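Local coordinates for extracellular fatty acid-binding protein (Gallus gallus, PDB 3SAO), which is a lipocalin that binds bacterial ferric siderophores and long-chain fatty acids and may act as an antibacterial factor and lysophosphatidic acid sensor, at residues A[14-19]-A[111-116]; A[35-40]-A[151-156]; A[51-56]-A[146-151]. One frame throughout, in Å; residues are numbered along the deposited sequence.

Interaction 1. Residues A[14-19]-A[111-116]; sequences IVALAS and MRLYSR. With NKN ((2R)-2-hydroxy-3-(phosphonooxy)propyl tetradecanoate), chain C.
Ile14 to Ala18 and Met111 to Ser115 run antiparallel as neighbouring strands, their axes 167° apart and 4.7 Å at closest approach. They belong to strands 10-18 and 106-115, the first and the eighth strand of the lipocalin β-barrel, whose pairing closes the barrel. Ala18 and Met111 form a hydrogen-bonded pair, each backbone N donating to the other's carbonyl. Further along, Val15 N bonds to Leu113 O at 2.8 Å and Leu113 N returns to Ala16 O at 2.9 Å, which sets two residues opposite one, a β-bulge. Ala16 N lies buried there without a partner.

Ala16, Ala18, Met111 and Leu113 point to one face of the sheet, where Phe128 of helix 122-133 packs on them. Here Val15 CG2 meets Leu113 CD2 at 3.7 Å. The other face, turned to the barrel interior, carries Ile14 and Leu17 with the pocket residues Arg112 and Tyr114. Ile14 CG1 makes a CH-π contact over one face of the Tyr114 ring, 3.8 Å from its centroid, while the glycerol and ester part of the bound lysophosphatidic acid lies over the opposite face. Leu17 CD2 packs on Arg112 CG at 3.6 Å, beside an Arg112 chain extended from CG to NE (chi3 164°) that carries the guanidinium to the phosphate. Lys82 donates to the same ligand. Tyr114 OH meets ligand OAD at the ring edge in a hydrogen bond modelled as very short, so its exact geometry is doubtful. Arg112 NH1 reaches another phosphate oxygen, OAB, at 2.9 Å over a bent N-H...O angle of 131°.

Interaction 2. Residues A[35-40]-A[151-156]; sequences MARISF and CSVDEV. With NKN ((2R)-2-hydroxy-3-(phosphonooxy)propyl tetradecanoate), chain C.
Arg37 and Met35, alternate residues of strand 34-41, reach from the outside of the barrel to the C-terminal tail, which here has no regular secondary structure. The polar part centres on one backbone oxygen: Arg37 NH1 donates to Asp154 O at 2.6 Å, close to the guanidinium plane and with a C=O...N angle of 175°, and NH2 adds a weak bond to the same atom. A bend at chi3 (-82°) turns the guanidinium so that its edge meets this carbonyl. A second weak bond runs from Val153 N to Met35 SD, 3.6 Å away.

Van der Waals contacts frame these bonds. Val153 CG2 lies over one face of the guanidinium, 3.6 Å from Arg37 NH1, and Val156 CG2 over the opposite face, 3.8 Å from the same nitrogen. Val153 CG2 also touches Met35 SD at 3.8 Å, while Met35 CE lies 3.3 Å from Ser152 OG. Ala36, between Met35 and Arg37, and Ile38, beyond Arg37, face the barrel interior, where Ile38 CD1 meets the ligand ester.

Since the cation bonds to a main-chain carbonyl, and the Asp154 carboxylate pairs with Lys60, Arg37 probably holds the tail through its backbone and not through an ion pair with Asp154.

Interaction 3. Residues A[51-56]-A[146-151]; sequences AAPSPK and PSQAAC. Unlike the reference sequence in segment 146-151: Ala149 (reference Glu), Ala150 (reference Glu).
Pro53 and Cys151 bring together the end of strand 45-52 and the loop that follows strand 142-144, and the contact between the segments is entirely van der Waals. Pro53 packs its ring against the side chain of Gln148, the two coming from opposite directions: Pro53 CG touches Gln148 CD at 3.7 Å, and Pro53 CD lies the same distance from Gln148 NE2. Beside it, Cys151 CB approaches Pro53 CD at 4.1 Å, and the sulfur, SG, lies near Ala51 CB, 4.0 Å away, and near the peptide joining Ala52 to Pro53. Cys151 is modelled in two conformations, so these cysteine contacts describe one of them and are correspondingly less certain.

The hydrogen bonds lie within each segment or run to neighbouring residues outside the two. The Gln148 chain folds back on its own loop, with chi1 56° and a bend at chi2 (95°), and its amide spans the turn up to Cys151. OE1 accepts from Cys151 N at 2.9 Å, on a lone pair, and weakly from Ala150 N. NE2 donates to Cys151 O at 3.0 Å, nearly in the amide plane, and also to Met33 O. Bonds from both ends fix the rotation of the amide, and with it the flank that Pro53 rests on. In the other segment Ser54 OG accepts from Lys56 N at 3.1 Å, an ST turn, and pairs as well with Gly57 O.

Cys151 is joined by a disulfide to Cys58, just before strand 59-66, the bond that in many lipocalins ties the C-terminal segment to the wall of the barrel.

In the fold
All three contacts involve one curled antiparallel sheet, with centres 14 to 16 Å apart; interactions 2 and 3 each add a loop segment to one of its strands. Interaction 1 joins strands 10-18 and 106-115; strand 34-41, of interaction 2, is the next neighbour of 10-18, and strand 45-52, of interaction 3, follows it. Packing of Tyr114 CE1 on Ala36 CB, 4.1 Å apart, links interactions 1 and 2, both of which touch the ligand. Interactions 2 and 3 share Cys151. Along the chain, interaction 1 alternates with the other two, whereas interaction 3 is nested inside the loop closed by interaction 2. Interaction 1 lies at the ligand, whereas interactions 2 and 3 lay the C-terminal segment along the outside of the neighbouring strands.

Interaction 1. Residues A[14-19]-A[111-116]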
loop_
_atom_site.group_PDB
_atom_site.type_symbol
_atom_site.label_atom_id
_atom_site.label_comp_id
_atom_site.label_asym_id
_atom_site.label_seq_id
_atom_site.Cartn_x
_atom_site.Cartn_y
_atom_site.Cartn_z
ATOM N N ILE A 14 1.936 -3.032 -4.412
ATOM C CA ILE A 14 1.180 -1.806 -4.399
ATOM C C ILE A 14 1.340 -1.176 -5.784
ATOM O O ILE A 14 2.438 -0.804 -6.188
ATOM C CB ILE A 14 1.663 -0.900 -3.315
ATOM C CG1 ILE A 14 1.604 -1.640 -1.968
ATOM C CG2 ILE A 14 0.839 0.420 -3.302
ATOM C CD1 ILE A 14 2.217 -0.910 -0.795
ATOM N N VAL A 15 0.235 -1.118 -6.519
ATOM C CA VAL A 15 0.295 -0.891 -7.966
ATOM C C VAL A 15 -0.340 0.444 -8.350
ATOM O O VAL A 15 -0.175 0.908 -9.478
ATOM C CB VAL A 15 -0.346 -2.061 -8.773
ATOM C CG1 VAL A 15 0.314 -3.372 -8.411
ATOM C CG2 VAL A 15 -1.887 -2.113 -8.561
ATOM N N ALA A 16 -1.013 1.102 -7.408
ATOM C CA ALA A 16 -1.530 2.453 -7.655
ATOM C C ALA A 16 -1.774 3.152 -6.334
ATOM O O ALA A 16 -1.936 2.518 -5.313
ATOM C CB ALA A 16 -2.824 2.412 -8.474
ATOM N N LEU A 17 -1.779 4.466 -6.413
ATOM C CA LEU A 17 -1.857 5.393 -5.307
ATOM C C LEU A 17 -2.754 6.530 -5.701
ATOM O O LEU A 17 -2.848 6.888 -6.880
ATOM C CB LEU A 17 -0.482 5.989 -5.003
ATOM C CG LEU A 17 0.651 4.999 -4.732
ATOM C CD1 LEU A 17 1.972 5.810 -4.591
ATOM C CD2 LEU A 17 0.373 4.169 -3.505
ATOM N N ALA A 18 -3.397 7.123 -4.710
ATOM C CA ALA A 18 -4.141 8.344 -4.925
ATOM C C ALA A 18 -3.932 9.289 -3.747
ATOM O O ALA A 18 -4.088 8.894 -2.583
ATOM C CB ALA A 18 -5.629 8.054 -5.155
ATOM N N SER A 19 -3.638 10.554 -4.051
ATOM C CA SER A 19 -3.425 11.577 -3.010
ATOM C C SER A 19 -3.434 12.960 -3.632
ATOM O O SER A 19 -3.265 13.087 -4.840
ATOM C CB SER A 19 -2.085 11.348 -2.301
ATOM O OG SER A 19 -1.623 12.493 -1.592
ATOM N N MET A 111 -4.764 6.760 -0.715
ATOM C CA MET A 111 -5.354 5.515 -1.101
ATOM C C MET A 111 -4.316 4.694 -1.809
ATOM O O MET A 111 -3.558 5.225 -2.643
ATOM C CB MET A 111 -6.526 5.761 -2.028
ATOM C CG MET A 111 -7.677 6.373 -1.330
ATOM S SD MET A 111 -9.143 6.496 -2.380
ATOM C CE MET A 111 -9.419 4.829 -2.975
ATOM N N ARG A 112 -4.326 3.398 -1.541
ATOM C CA ARG A 112 -3.431 2.464 -2.209
ATOM C C ARG A 112 -4.182 1.239 -2.799
ATOM O O ARG A 112 -5.144 0.758 -2.247
ATOM C CB ARG A 112 -2.356 1.990 -1.241
ATOM C CG ARG A 112 -1.539 3.066 -0.604
ATOM C CD ARG A 112 -0.442 2.470 0.260
ATOM N NE ARG A 112 0.548 3.492 0.559
ATOM C CZ ARG A 112 0.469 4.351 1.567
ATOM N NH1 ARG A 112 -0.530 4.277 2.433
ATOM N NH2 ARG A 112 1.391 5.292 1.700
ATOM N N LEU A 113 -3.753 0.760 -3.958
ATOM C CA LEU A 113 -4.291 -0.482 -4.517
ATOM C C LEU A 113 -3.230 -1.572 -4.406
ATOM O O LEU A 113 -2.164 -1.480 -5.032
ATOM C CB LEU A 113 -4.685 -0.289 -5.987
ATOM C CG LEU A 113 -5.174 -1.486 -6.784
ATOM C CD1 LEU A 113 -6.421 -2.158 -6.135
ATOM C CD2 LEU A 113 -5.452 -1.021 -8.244
ATOM N N TYR A 114 -3.528 -2.588 -3.611
ATOM C CA TYR A 114 -2.763 -3.819 -3.536
ATOM C C TYR A 114 -3.233 -4.798 -4.627
ATOM O O TYR A 114 -4.433 -4.983 -4.824
ATOM C CB TYR A 114 -2.926 -4.458 -2.150
ATOM C CG TYR A 114 -2.068 -3.839 -1.074
ATOM C CD1 TYR A 114 -1.044 -4.575 -0.469
ATOM C CD2 TYR A 114 -2.280 -2.552 -0.638
ATOM C CE1 TYR A 114 -0.234 -4.021 0.505
ATOM C CE2 TYR A 114 -1.446 -1.978 0.361
ATOM C CZ TYR A 114 -0.433 -2.731 0.909
ATOM O OH TYR A 114 0.412 -2.216 1.848
ATOM N N SER A 115 -2.283 -5.448 -5.303
ATOM C CA SER A 115 -2.585 -6.524 -6.249
ATOM C C SER A 115 -1.648 -7.740 -6.020
ATOM O O SER A 115 -0.482 -7.541 -5.677
ATOM C CB SER A 115 -2.468 -5.979 -7.668
ATOM O OG SER A 115 -2.709 -6.980 -8.645
ATOM N N ARG A 116 -2.120 -8.981 -6.220
ATOM C CA ARG A 116 -1.222 -10.153 -6.148
ATOM C C ARG A 116 -0.335 -10.243 -7.355
ATOM O O ARG A 116 0.764 -10.768 -7.275
ATOM C CB ARG A 116 -1.974 -11.492 -6.068
ATOM C CG ARG A 116 -2.646 -11.722 -4.765
ATOM C CD ARG A 116 -1.641 -12.128 -3.730
ATOM N NE ARG A 116 -2.322 -12.736 -2.602
ATOM C CZ ARG A 116 -1.719 -13.195 -1.521
ATOM N NH1 ARG A 116 -0.409 -13.097 -1.395
ATOM N NH2 ARG A 116 -2.444 -13.765 -0.566
HETATM O OAA NKN C . -0.043 1.036 5.106
HETATM O OAB NKN C . -1.557 1.693 3.399
HETATM P PAC NKN C . -0.702 0.544 3.853
HETATM O OAD NKN C . 0.219 -0.042 2.811
HETATM O OAE NKN C . -3.840 -6.328 1.554
HETATM O OAF NKN C . -1.692 -0.647 4.253
HETATM C CAG NKN C . -1.322 -1.962 4.682
HETATM C CAH NKN C . -2.524 -2.901 4.654
HETATM C CAI NKN C . -2.344 -4.245 3.925
HETATM O OAJ NKN C . -3.484 -4.552 3.094
HETATM C CAK NKN C . -3.960 -5.886 2.698
HETATM C CAL NKN C . -4.706 -6.728 3.701
HETATM C CAM NKN C . -6.105 -7.003 3.168
HETATM C CAN NKN C . -7.038 -7.545 4.244
HETATM C CAO NKN C . -6.398 -7.513 5.632
HETATM O OAY NKN C . -2.829 -3.193 6.021
#

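Interaction 2. Residues A[35-40]-A[151-156]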
loop_
_atom_site.group_PDB
_atom_site.type_symbol
_atom_site.label_atom_id
_atom_site.label_comp_id
_atom_site.label_asym_id
_atom_site.label_seq_id
_atom_site.Cartn_x
_atom_site.Cartn_y
_atom_site.Cartn_z
ATOM N N MET A 35 6.873 -3.558 -3.513
ATOM C CA MET A 35 6.628 -4.952 -3.140
ATOM C C MET A 35 6.346 -5.017 -1.634
ATOM O O MET A 35 6.918 -4.281 -0.822
ATOM C CB MET A 35 7.784 -5.885 -3.549
ATOM C CG MET A 35 7.466 -7.352 -3.413
ATOM S SD MET A 35 8.890 -8.446 -3.590
ATOM C CE MET A 35 9.424 -7.994 -5.247
ATOM N N ALA A 36 5.367 -5.832 -1.287
ATOM C CA ALA A 36 5.004 -6.008 0.116
ATOM C C ALA A 36 4.897 -7.500 0.463
ATOM O O ALA A 36 4.590 -8.349 -0.386
ATOM C CB ALA A 36 3.720 -5.264 0.428
ATOM N N ARG A 37 5.160 -7.833 1.712
ATOM C CA ARG A 37 4.740 -9.135 2.230
ATOM C C ARG A 37 3.929 -8.966 3.496
ATOM O O ARG A 37 4.343 -8.254 4.402
ATOM C CB ARG A 37 5.949 -10.039 2.512
ATOM C CG ARG A 37 5.519 -11.438 2.906
ATOM C CD ARG A 37 6.669 -12.260 3.429
ATOM N NE ARG A 37 7.497 -12.864 2.385
ATOM C CZ ARG A 37 8.783 -12.557 2.181
ATOM N NH1 ARG A 37 9.366 -11.584 2.880
ATOM N NH2 ARG A 37 9.501 -13.204 1.265
ATOM N N ILE A 38 2.819 -9.685 3.578
ATOM C CA ILE A 38 1.953 -9.637 4.752
ATOM C C ILE A 38 2.094 -10.932 5.529
ATOM O O ILE A 38 1.976 -12.015 4.918
ATOM C CB ILE A 38 0.467 -9.488 4.315
ATOM C CG1 ILE A 38 0.258 -8.214 3.500
ATOM C CG2 ILE A 38 -0.434 -9.487 5.532
ATOM C CD1 ILE A 38 -1.199 -7.999 3.088
ATOM N N SER A 39 2.301 -10.810 6.855
ATOM C CA SER A 39 2.383 -11.920 7.793
ATOM C C SER A 39 1.476 -11.665 9.000
ATOM O O SER A 39 1.394 -10.536 9.480
ATOM C CB SER A 39 3.804 -12.059 8.316
ATOM O OG SER A 39 4.729 -12.063 7.236
ATOM N N PHE A 40 0.784 -12.700 9.458
ATOM C CA PHE A 40 -0.159 -12.578 10.561
ATOM C C PHE A 40 0.489 -13.049 11.861
ATOM O O PHE A 40 1.288 -13.983 11.857
ATOM C CB PHE A 40 -1.432 -13.368 10.261
ATOM C CG PHE A 40 -2.305 -12.705 9.209
ATOM C CD1 PHE A 40 -2.394 -13.225 7.926
ATOM C CD2 PHE A 40 -2.965 -11.515 9.487
ATOM C CE1 PHE A 40 -3.171 -12.606 6.952
ATOM C CE2 PHE A 40 -3.746 -10.883 8.517
ATOM C CZ PHE A 40 -3.837 -11.427 7.241
ATOM N N CYS A 151 14.170 -4.107 -6.429
ATOM C CA CYS A 151 13.941 -3.897 -5.029
ATOM C C CYS A 151 12.901 -4.898 -4.522
ATOM O O CYS A 151 11.735 -4.758 -4.882
ATOM C CB CYS A 151 13.462 -2.454 -4.898
ATOM S SG CYS A 151 13.367 -1.809 -3.260
ATOM N N SER A 152 13.329 -5.883 -3.716
ATOM C CA SER A 152 12.464 -6.958 -3.197
ATOM C C SER A 152 12.477 -7.061 -1.693
ATOM O O SER A 152 13.467 -6.805 -1.043
ATOM C CB SER A 152 12.916 -8.318 -3.721
ATOM O OG SER A 152 12.742 -8.410 -5.107
ATOM N N VAL A 153 11.390 -7.565 -1.134
ATOM C CA VAL A 153 11.422 -7.961 0.247
ATOM C C VAL A 153 12.337 -9.169 0.428
ATOM O O VAL A 153 12.462 -10.031 -0.439
ATOM C CB VAL A 153 10.025 -8.281 0.765
ATOM C CG1 VAL A 153 9.118 -7.009 0.593
ATOM C CG2 VAL A 153 9.485 -9.457 0.040
ATOM N N ASP A 154 12.853 -9.285 1.630
ATOM C CA ASP A 154 13.808 -10.337 1.953
ATOM C C ASP A 154 13.090 -11.669 2.085
ATOM O O ASP A 154 11.905 -11.716 2.367
ATOM C CB ASP A 154 14.509 -10.015 3.262
ATOM C CG ASP A 154 15.320 -8.739 3.203
ATOM O OD1 ASP A 154 15.853 -8.378 2.129
ATOM O OD2 ASP A 154 15.450 -8.108 4.270
ATOM N N GLU A 155 13.821 -12.757 1.928
ATOM C CA GLU A 155 13.284 -14.062 2.307
ATOM C C GLU A 155 13.125 -14.148 3.843
ATOM O O GLU A 155 13.687 -13.340 4.606
ATOM C CB GLU A 155 14.134 -15.198 1.727
ATOM C CG GLU A 155 15.609 -15.115 1.948
ATOM C CD GLU A 155 16.353 -16.365 1.457
ATOM O OE1 GLU A 155 17.359 -16.748 2.079
ATOM O OE2 GLU A 155 15.960 -16.947 0.428
ATOM N N VAL A 156 12.203 -14.985 4.286
ATOM C CA VAL A 156 11.989 -15.175 5.714
ATOM C C VAL A 156 12.837 -16.337 6.160
ATOM O O VAL A 156 12.860 -17.367 5.501
ATOM C CB VAL A 156 10.516 -15.464 6.011
ATOM C CG1 VAL A 156 10.279 -15.701 7.506
ATOM C CG2 VAL A 156 9.643 -14.331 5.498
HETATM O OAA NKN C . -0.043 1.036 5.106
HETATM O OAB NKN C . -1.557 1.693 3.399
HETATM P PAC NKN C . -0.702 0.544 3.853
HETATM O OAD NKN C . 0.219 -0.042 2.811
HETATM O OAE NKN C . -3.840 -6.328 1.554
HETATM O OAF NKN C . -1.692 -0.647 4.253
HETATM C CAG NKN C . -1.322 -1.962 4.682
HETATM C CAH NKN C . -2.524 -2.901 4.654
HETATM C CAI NKN C . -2.344 -4.245 3.925
HETATM O OAJ NKN C . -3.484 -4.552 3.094
HETATM C CAK NKN C . -3.960 -5.886 2.698
HETATM C CAL NKN C . -4.706 -6.728 3.701
HETATM C CAM NKN C . -6.105 -7.003 3.168
HETATM C CAN NKN C . -7.038 -7.545 4.244
HETATM C CAO NKN C . -6.398 -7.513 5.632
HETATM O OAY NKN C . -2.829 -3.193 6.021
#

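Interaction 3. Residues A[51-56]-A[146-151]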
loop_
_atom_site.group_PDB
_atom_site.type_symbol
_atom_site.label_atom_id
_atom_site.label_comp_id
_atom_site.label_asym_id
_atom_site.label_seq_id
_atom_site.Cartn_x
_atom_site.Cartn_y
_atom_site.Cartn_z
ATOM N N ALA A 51 9.274 -3.074 0.231
ATOM C CA ALA A 51 10.475 -2.793 -0.534
ATOM C C ALA A 51 10.117 -1.867 -1.701
ATOM O O ALA A 51 9.280 -2.188 -2.570
ATOM C CB ALA A 51 11.110 -4.161 -1.016
ATOM N N ALA A 52 10.725 -0.687 -1.710
ATOM C CA ALA A 52 10.481 0.332 -2.761
ATOM C C ALA A 52 11.769 1.031 -3.192
ATOM O O ALA A 52 12.557 1.454 -2.347
ATOM C CB ALA A 52 9.492 1.344 -2.257
ATOM N N PRO A 53 11.989 1.174 -4.516
ATOM C CA PRO A 53 13.125 1.970 -4.970
ATOM C C PRO A 53 13.039 3.417 -4.531
ATOM O O PRO A 53 11.942 3.916 -4.221
ATOM C CB PRO A 53 13.041 1.902 -6.507
ATOM C CG PRO A 53 11.880 1.041 -6.837
ATOM C CD PRO A 53 11.073 0.823 -5.617
ATOM N N SER A 54 14.197 4.075 -4.522
ATOM C CA SER A 54 14.272 5.526 -4.296
ATOM C C SER A 54 15.601 6.044 -4.798
ATOM O O SER A 54 16.518 5.253 -5.002
ATOM C CB SER A 54 14.144 5.798 -2.806
ATOM O OG SER A 54 15.435 5.741 -2.197
ATOM N N PRO A 55 15.741 7.380 -4.966
ATOM C CA PRO A 55 17.018 7.978 -5.426
ATOM C C PRO A 55 18.185 7.744 -4.447
ATOM O O PRO A 55 19.341 8.029 -4.765
ATOM C CB PRO A 55 16.708 9.488 -5.497
ATOM C CG PRO A 55 15.210 9.619 -5.342
ATOM C CD PRO A 55 14.709 8.389 -4.667
ATOM N N LYS A 56 17.853 7.300 -3.248
ATOM C CA LYS A 56 18.842 6.883 -2.255
ATOM C C LYS A 56 18.974 5.368 -2.198
ATOM O O LYS A 56 19.636 4.865 -1.308
ATOM C CB LYS A 56 18.431 7.394 -0.859
ATOM C CG LYS A 56 18.918 8.812 -0.574
ATOM N N PRO A 146 4.778 2.259 -12.360
ATOM C CA PRO A 146 5.588 1.394 -13.214
ATOM C C PRO A 146 6.239 0.262 -12.398
ATOM O O PRO A 146 6.553 0.450 -11.212
ATOM C CB PRO A 146 6.620 2.370 -13.834
ATOM C CG PRO A 146 5.972 3.749 -13.705
ATOM C CD PRO A 146 5.232 3.656 -12.409
ATOM N N SER A 147 6.327 -0.922 -12.999
ATOM C CA SER A 147 6.970 -2.081 -12.375
ATOM C C SER A 147 8.421 -1.802 -12.109
ATOM O O SER A 147 9.077 -1.042 -12.835
ATOM C CB SER A 147 6.888 -3.313 -13.285
ATOM O OG SER A 147 7.766 -3.171 -14.408
ATOM N N GLN A 148 8.970 -2.508 -11.132
ATOM C CA GLN A 148 10.393 -2.413 -10.894
ATOM C C GLN A 148 10.857 -3.792 -10.438
ATOM O O GLN A 148 10.143 -4.480 -9.710
ATOM C CB GLN A 148 10.674 -1.371 -9.819
ATOM C CG GLN A 148 9.931 -1.646 -8.511
ATOM C CD GLN A 148 10.766 -2.409 -7.496
ATOM O OE1 GLN A 148 11.927 -2.760 -7.748
ATOM N NE2 GLN A 148 10.179 -2.655 -6.341
ATOM N N ALA A 149 12.059 -4.167 -10.825
ATOM C CA ALA A 149 12.524 -5.514 -10.533
ATOM C C ALA A 149 13.779 -5.534 -9.668
ATOM O O ALA A 149 14.348 -6.602 -9.452
ATOM C CB ALA A 149 12.747 -6.268 -11.839
ATOM N N ALA A 150 14.199 -4.394 -9.134
ATOM C CA ALA A 150 15.503 -4.345 -8.451
ATOM C C ALA A 150 15.388 -4.292 -6.929
ATOM O O ALA A 150 16.396 -4.373 -6.219
ATOM C CB ALA A 150 16.304 -3.154 -8.952
ATOM N N CYS A 151 14.170 -4.107 -6.429
ATOM C CA CYS A 151 13.941 -3.897 -5.029
ATOM C C CYS A 151 12.901 -4.898 -4.522
ATOM O O CYS A 151 11.735 -4.758 -4.882
ATOM C CB CYS A 151 13.462 -2.454 -4.898
ATOM S SG CYS A 151 13.367 -1.809 -3.260
#